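Side-chain contacts in ribose-phosphate pyrophosphokinase (Mycobacterium smegmatis, PDB 5MP7), which probably makes phosphoribosyl pyrophosphate by transferring the pyrophosphoryl group of ATP to the 1-hydroxyl of ribose 5-phosphate, using magnesium ions: residues A[21-24]-A[25-28]; A[179-182]-A[183-186]; A[308-311]-A[312-316]. All coordinates share one frame; numbering follows the deposited sequence.

Interaction 1 (A[21-24]-A[25-28]); sequences PELA and DQVA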
loop_
_atom_site.group_PDB
_atom_site.type_symbol
_atom_site.label_atom_id
_atom_site.label_comp_id
_atom_site.label_asym_id
_atom_site.label_seq_id
_atom_site.Cartn_x
_atom_site.Cartn_y
_atom_site.Cartn_z
ATOM N N PRO A 21 29.501 45.680 14.467
ATOM C CA PRO A 21 30.294 45.480 15.694
ATOM C C PRO A 21 31.629 46.266 15.799
ATOM O O PRO A 21 32.002 46.663 16.907
ATOM C CB PRO A 21 30.516 43.952 15.742
ATOM C CG PRO A 21 30.176 43.432 14.366
ATOM C CD PRO A 21 29.286 44.429 13.702
ATOM N N GLU A 22 32.329 46.498 14.697
ATOM C CA GLU A 22 33.559 47.305 14.738
ATOM C C GLU A 22 33.303 48.725 15.196
ATOM O O GLU A 22 34.088 49.286 15.967
ATOM C CB GLU A 22 34.295 47.304 13.369
ATOM C CG GLU A 22 35.025 45.937 13.047
ATOM C CD GLU A 22 35.471 45.782 11.584
ATOM O OE1 GLU A 22 35.524 46.799 10.852
ATOM O OE2 GLU A 22 35.779 44.636 11.155
ATOM N N LEU A 23 32.217 49.332 14.727
ATOM C CA LEU A 23 31.928 50.703 15.116
ATOM C C LEU A 23 31.630 50.749 16.601
ATOM O O LEU A 23 32.109 51.652 17.293
ATOM C CB LEU A 23 30.760 51.291 14.350
ATOM C CG LEU A 23 30.392 52.746 14.648
ATOM C CD1 LEU A 23 31.556 53.706 14.400
ATOM C CD2 LEU A 23 29.217 53.127 13.771
ATOM N N ALA A 24 30.824 49.800 17.072
ATOM C CA ALA A 24 30.450 49.752 18.492
ATOM C C ALA A 24 31.664 49.620 19.397
ATOM O O ALA A 24 31.772 50.277 20.419
ATOM C CB ALA A 24 29.457 48.607 18.754
ATOM N N ASP A 25 32.577 48.755 18.998
ATOM C CA ASP A 25 33.822 48.556 19.718
ATOM C C ASP A 25 34.688 49.804 19.700
ATOM O O ASP A 25 35.246 50.133 20.732
ATOM C CB ASP A 25 34.528 47.354 19.107
ATOM C CG ASP A 25 35.974 47.251 19.489
ATOM O OD1 ASP A 25 36.266 46.709 20.591
ATOM O OD2 ASP A 25 36.821 47.722 18.656
ATOM N N GLN A 26 34.801 50.490 18.555
ATOM C CA GLN A 26 35.577 51.747 18.478
ATOM C C GLN A 26 34.990 52.846 19.360
ATOM O O GLN A 26 35.729 53.542 20.034
ATOM C CB GLN A 26 35.657 52.296 17.064
ATOM C CG GLN A 26 36.603 51.560 16.120
ATOM C CD GLN A 26 36.411 51.935 14.649
ATOM O OE1 GLN A 26 35.803 52.947 14.294
ATOM N NE2 GLN A 26 36.932 51.095 13.781
ATOM N N VAL A 27 33.660 52.964 19.405
ATOM C CA VAL A 27 33.018 53.975 20.214
ATOM C C VAL A 27 33.198 53.685 21.702
ATOM O O VAL A 27 33.490 54.577 22.471
ATOM C CB VAL A 27 31.526 54.055 19.904
ATOM C CG1 VAL A 27 30.804 54.882 20.960
ATOM C CG2 VAL A 27 31.289 54.697 18.552
ATOM N N ALA A 28 33.000 52.426 22.081
ATOM C CA ALA A 28 33.210 51.955 23.441
ATOM C C ALA A 28 34.615 52.236 23.944
ATOM O O ALA A 28 34.782 52.673 25.070
ATOM C CB ALA A 28 32.927 50.459 23.529
#
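The Q26 amide has the carbonyl oxygen of E22 over one face, displaced toward CG, with E22 O 3.8 Å from Q26 CD; above the same face, out beyond the oxygen, comes L23, its CD1 4.3 Å from Q26 OE1. That oxygen is also hydrogen-bonded to S300 and N283, which probably fix the rotation of the amide. The carboxylate of D25 is held less firmly: OD2 makes a long, weak ion pair with K29, one turn on. The Q26 side chain takes up its place because CG stands anti to the carbonyl carbon (chi1 -75°) and the chain then runs extended, back along the preceding turn; Q26 CG passes 3.4 Å from E22 O. Beneath the side chains is regular alpha-helix, with D25 N bonded to P21 O at 3.0 Å and Q26 N to E22 O at 2.9 Å. P21 suits the first turn, where a backbone N-H would have no acceptor within the helix. Helix 21-31 follows strand 12-16, an outer strand of the parallel sheet of the N-terminal phosphoribosyltransferase-like domain, and A24 and A28 turn their methyls onto A16 and L14 of that strand. Alanine fits there, since a small group lets the helix come close to the sheet. Along the buried flank L23 and V27 touch, L23 CD1 4.3 Å from V27 CG2, a pairing that suits branched aliphatic residues one turn apart. L23 also packs on P98 and I301, and V27 on A302, L305 and I309 of helix 302-314. E22, by contrast, occupies the exposed flank, where a charged group is easily solvated.

Interaction 2 (A[179-182]-A[183-186]); sequences SGRV and RVAE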
loop_
_atom_site.group_PDB
_atom_site.type_symbol
_atom_site.label_atom_id
_atom_site.label_comp_id
_atom_site.label_asym_id
_atom_site.label_seq_id
_atom_site.Cartn_x
_atom_site.Cartn_y
_atom_site.Cartn_z
ATOM N N SER A 179 21.682 68.373 -8.936
ATOM C CA SER A 179 21.171 69.674 -8.518
ATOM C C SER A 179 20.783 69.744 -7.038
ATOM O O SER A 179 20.773 70.833 -6.452
ATOM C CB SER A 179 19.979 70.041 -9.390
ATOM O OG SER A 179 19.038 68.984 -9.388
ATOM N N GLY A 180 20.423 68.601 -6.445
ATOM C CA GLY A 180 20.009 68.586 -5.047
ATOM C C GLY A 180 21.089 68.932 -4.047
ATOM O O GLY A 180 20.816 69.390 -2.965
ATOM N N ARG A 181 22.334 68.682 -4.405
ATOM C CA ARG A 181 23.421 68.713 -3.463
ATOM C C ARG A 181 24.346 69.943 -3.594
ATOM O O ARG A 181 25.386 70.066 -2.931
ATOM C CB ARG A 181 24.086 67.398 -3.804
ATOM C CG ARG A 181 25.356 66.974 -3.162
ATOM C CD ARG A 181 25.212 66.454 -1.745
ATOM N NE ARG A 181 26.539 66.411 -1.115
ATOM C CZ ARG A 181 26.776 66.285 0.189
ATOM N NH1 ARG A 181 25.798 66.150 1.083
ATOM N NH2 ARG A 181 28.036 66.266 0.590
ATOM N N VAL A 182 23.920 70.922 -4.379
ATOM C CA VAL A 182 24.776 72.088 -4.680
ATOM C C VAL A 182 25.082 72.925 -3.426
ATOM O O VAL A 182 26.192 73.410 -3.276
ATOM C CB VAL A 182 24.174 72.953 -5.808
ATOM C CG1 VAL A 182 25.042 74.161 -6.116
ATOM C CG2 VAL A 182 24.021 72.118 -7.062
ATOM N N ARG A 183 24.125 73.042 -2.519
ATOM C CA ARG A 183 24.327 73.830 -1.318
ATOM C C ARG A 183 25.423 73.260 -0.427
ATOM O O ARG A 183 26.218 74.002 0.135
ATOM C CB ARG A 183 23.012 73.954 -0.515
ATOM C CG ARG A 183 23.118 74.656 0.850
ATOM C CD ARG A 183 23.706 76.043 0.737
ATOM N NE ARG A 183 24.261 76.473 2.017
ATOM C CZ ARG A 183 25.288 77.328 2.177
ATOM N NH1 ARG A 183 25.916 77.899 1.143
ATOM N NH2 ARG A 183 25.698 77.634 3.411
ATOM N N VAL A 184 25.444 71.941 -0.266
ATOM C CA VAL A 184 26.453 71.314 0.573
ATOM C C VAL A 184 27.798 71.483 -0.117
ATOM O O VAL A 184 28.793 71.779 0.529
ATOM C CB VAL A 184 26.154 69.821 0.879
ATOM C CG1 VAL A 184 27.288 69.223 1.709
ATOM C CG2 VAL A 184 24.840 69.696 1.655
ATOM N N ALA A 185 27.811 71.287 -1.425
ATOM C CA ALA A 185 29.014 71.468 -2.208
ATOM C C ALA A 185 29.577 72.856 -2.047
ATOM O O ALA A 185 30.778 73.014 -1.954
ATOM C CB ALA A 185 28.743 71.182 -3.673
ATOM N N GLU A 186 28.691 73.850 -1.979
ATOM C CA GLU A 186 29.074 75.233 -1.706
ATOM C C GLU A 186 29.752 75.372 -0.352
ATOM O O GLU A 186 30.730 76.081 -0.228
ATOM C CB GLU A 186 27.845 76.152 -1.781
ATOM C CG GLU A 186 28.141 77.643 -1.972
ATOM C CD GLU A 186 26.864 78.489 -2.084
ATOM O OE1 GLU A 186 26.695 79.240 -3.093
ATOM O OE2 GLU A 186 26.004 78.386 -1.157
#
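R181 occupies the N-cap position, and its carbonyl oxygen receives the amides of the first turn: A185 N at 3.1 Å in a nearly straight bond (169°), V184 N only weakly, while V182 O takes E186 N at 2.8 Å. Above this turn the R181 side chain folds forward over V184. Its CG lies anti to the backbone N (chi1 176°), and a bend at chi2 (77°) brings the guanidinium across the valine, so that V184 CG1 sits over one face, 3.2 Å from R181 NH2 and displaced toward the rim. This is close packing rather than polar bonding; NH2 is hydrogen-bonded to T229. A beta-branched valine suits the spot, offering a compact, rigid platform for a flat cation. The R181 side chain also comes within about 4 Å of those of D178 and D230, predicted to bind magnesium and ribose 5-phosphate respectively, so it probably borders the active site. On the solvent flank R183 and E186, three residues apart, are modelled as a salt bridge, NH1 to OE2, but so short that its detail is doubtful. The inner flank is mainly small and aliphatic. V182 and A185 face the mixed sheet: V182 rests on S176 and F199, A185 on V174, L197 and T229, seating helix 182-191 over strand 172-176 and the two strands on either side of it, 197-202 and 225-230.

Interaction 3 (A[308-311]-A[312-316]); sequences TIRA and VFENG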
loop_
_atom_site.group_PDB
_atom_site.type_symbol
_atom_site.label_atom_id
_atom_site.label_comp_id
_atom_site.label_asym_id
_atom_site.label_seq_id
_atom_site.Cartn_x
_atom_site.Cartn_y
_atom_site.Cartn_z
ATOM N N THR A 308 29.892 63.327 20.863
ATOM C CA THR A 308 28.477 63.639 20.959
ATOM C C THR A 308 27.806 62.943 22.139
ATOM O O THR A 308 27.027 63.567 22.847
ATOM C CB THR A 308 27.720 63.253 19.679
ATOM O OG1 THR A 308 28.342 63.873 18.561
ATOM C CG2 THR A 308 26.301 63.761 19.720
ATOM N N ILE A 309 28.106 61.663 22.359
ATOM C CA ILE A 309 27.578 60.920 23.514
ATOM C C ILE A 309 28.022 61.566 24.820
ATOM O O ILE A 309 27.215 61.729 25.732
ATOM C CB ILE A 309 28.012 59.439 23.500
ATOM C CG1 ILE A 309 27.357 58.742 22.314
ATOM C CG2 ILE A 309 27.665 58.699 24.788
ATOM C CD1 ILE A 309 27.817 57.309 22.114
ATOM N N ARG A 310 29.281 61.971 24.889
ATOM C CA ARG A 310 29.814 62.565 26.093
ATOM C C ARG A 310 29.096 63.878 26.409
ATOM O O ARG A 310 28.718 64.130 27.554
ATOM C CB ARG A 310 31.308 62.791 25.933
ATOM C CG ARG A 310 32.124 62.911 27.201
ATOM C CD ARG A 310 33.636 62.461 27.133
ATOM N NE ARG A 310 34.585 62.945 26.078
ATOM C CZ ARG A 310 35.248 62.231 25.152
ATOM N NH1 ARG A 310 35.075 60.920 25.007
ATOM N NH2 ARG A 310 36.077 62.852 24.319
ATOM N N ALA A 311 28.878 64.701 25.395
ATOM C CA ALA A 311 28.220 65.987 25.584
ATOM C C ALA A 311 26.735 65.851 25.967
ATOM O O ALA A 311 26.233 66.592 26.803
ATOM C CB ALA A 311 28.334 66.814 24.323
ATOM N N VAL A 312 26.050 64.905 25.358
ATOM C CA VAL A 312 24.663 64.606 25.729
ATOM C C VAL A 312 24.583 64.111 27.158
ATOM O O VAL A 312 23.732 64.578 27.939
ATOM C CB VAL A 312 24.023 63.564 24.782
ATOM C CG1 VAL A 312 22.694 63.046 25.307
ATOM C CG2 VAL A 312 23.827 64.172 23.386
ATOM N N PHE A 313 25.460 63.162 27.483
ATOM C CA PHE A 313 25.498 62.576 28.821
ATOM C C PHE A 313 25.838 63.619 29.881
ATOM O O PHE A 313 25.226 63.634 30.942
ATOM C CB PHE A 313 26.496 61.415 28.886
ATOM C CG PHE A 313 26.623 60.812 30.240
ATOM C CD1 PHE A 313 25.540 60.183 30.821
ATOM C CD2 PHE A 313 27.809 60.901 30.955
ATOM C CE1 PHE A 313 25.631 59.632 32.107
ATOM C CE2 PHE A 313 27.911 60.356 32.235
ATOM C CZ PHE A 313 26.826 59.717 32.806
ATOM N N GLU A 314 26.845 64.447 29.614
ATOM C CA GLU A 314 27.264 65.498 30.560
ATOM C C GLU A 314 26.151 66.544 30.828
ATOM O O GLU A 314 25.987 67.048 31.966
ATOM C CB GLU A 314 28.560 66.135 30.127
ATOM C CG GLU A 314 29.780 65.231 30.365
ATOM C CD GLU A 314 31.073 65.765 29.712
ATOM O OE1 GLU A 314 30.968 66.508 28.674
ATOM O OE2 GLU A 314 32.191 65.432 30.220
ATOM N N ASN A 315 25.327 66.773 29.815
ATOM C CA ASN A 315 24.083 67.506 30.002
ATOM C C ASN A 315 24.266 68.861 30.718
ATOM O O ASN A 315 23.463 69.220 31.587
ATOM C CB ASN A 315 23.040 66.659 30.790
ATOM C CG ASN A 315 21.610 66.993 30.395
ATOM O OD1 ASN A 315 21.340 67.475 29.283
ATOM N ND2 ASN A 315 20.676 66.707 31.289
ATOM N N GLY A 316 25.324 69.584 30.339
ATOM C CA GLY A 316 25.676 70.887 30.950
ATOM C C GLY A 316 26.734 70.874 32.039
ATOM O O GLY A 316 26.664 70.077 32.993
#
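T308 and V312 make the tight side of this turn: V312 CG2 presses to 3.3 Å from T308 O, and the two CG2 methyls, T308 and V312, stand 4.4 Å apart. The valine reaches that oxygen because CG2 is anti to its own carbonyl carbon. T308 can be buried here since its hydroxyl is hydrogen-bonded to L304 O in the preceding turn, leaving its methyl for apolar contact. I309 completes the buried face, where a bulky aliphatic group is at home. Helix 302-314 follows strand 296-299 at the edge of the mixed sheet, yet it packs on the parallel sheet of the other domain: I309 lies on F62 and I96, T308 on V133 and M153, and V312 on F62 and T94, reaching the sheet's polar rim at R131 and D151. The C-terminal helix thus ties the two phosphoribosyltransferase-like halves together. F313 stands at the margin of this face, touching F62 and making a cation-pi contact with K10, whose NZ also bonds F313 O. On the outer side the stem of E314 is still packed, E314 CG lying 3.2 Å from R310 O with CG anti to its own carbonyl carbon; looseness begins at the charged ends. R310 and E314 run side by side in the same direction, but the guanidinium and carboxylate planes are turned 77° apart and R310 NE stays 5.4 Å from E314 OE2; any attraction is probably weak at that distance. The helix ends here: N315 N still reaches A311 O at 3.2 Å, but from above the carbonyl plane, and N315 adopts positive phi, which asparagine tolerates well.

Interactions 1 and 3 share one neighbourhood: helices 21-31 and 302-314 meet directly, V27 CG1 lying 4.0 Å from I309 CD1, although they come from opposite ends of the chain. Both are partly buried, with aliphatic inner faces and charged outer ones, and both pack on the parallel sheet, interaction 1 at strand 12-16 and interaction 3 across strands 60-64 to 150-153. Interaction 2 lies apart, its centre about 31 Å from each of the other two, at the surface of the mixed sheet. Its chemistry differs accordingly: an arginine guanidinium with a valine methyl over one face, beside predicted ligand-binding residues, where the other two, far from such sites, pack mainly through aliphatic side chains.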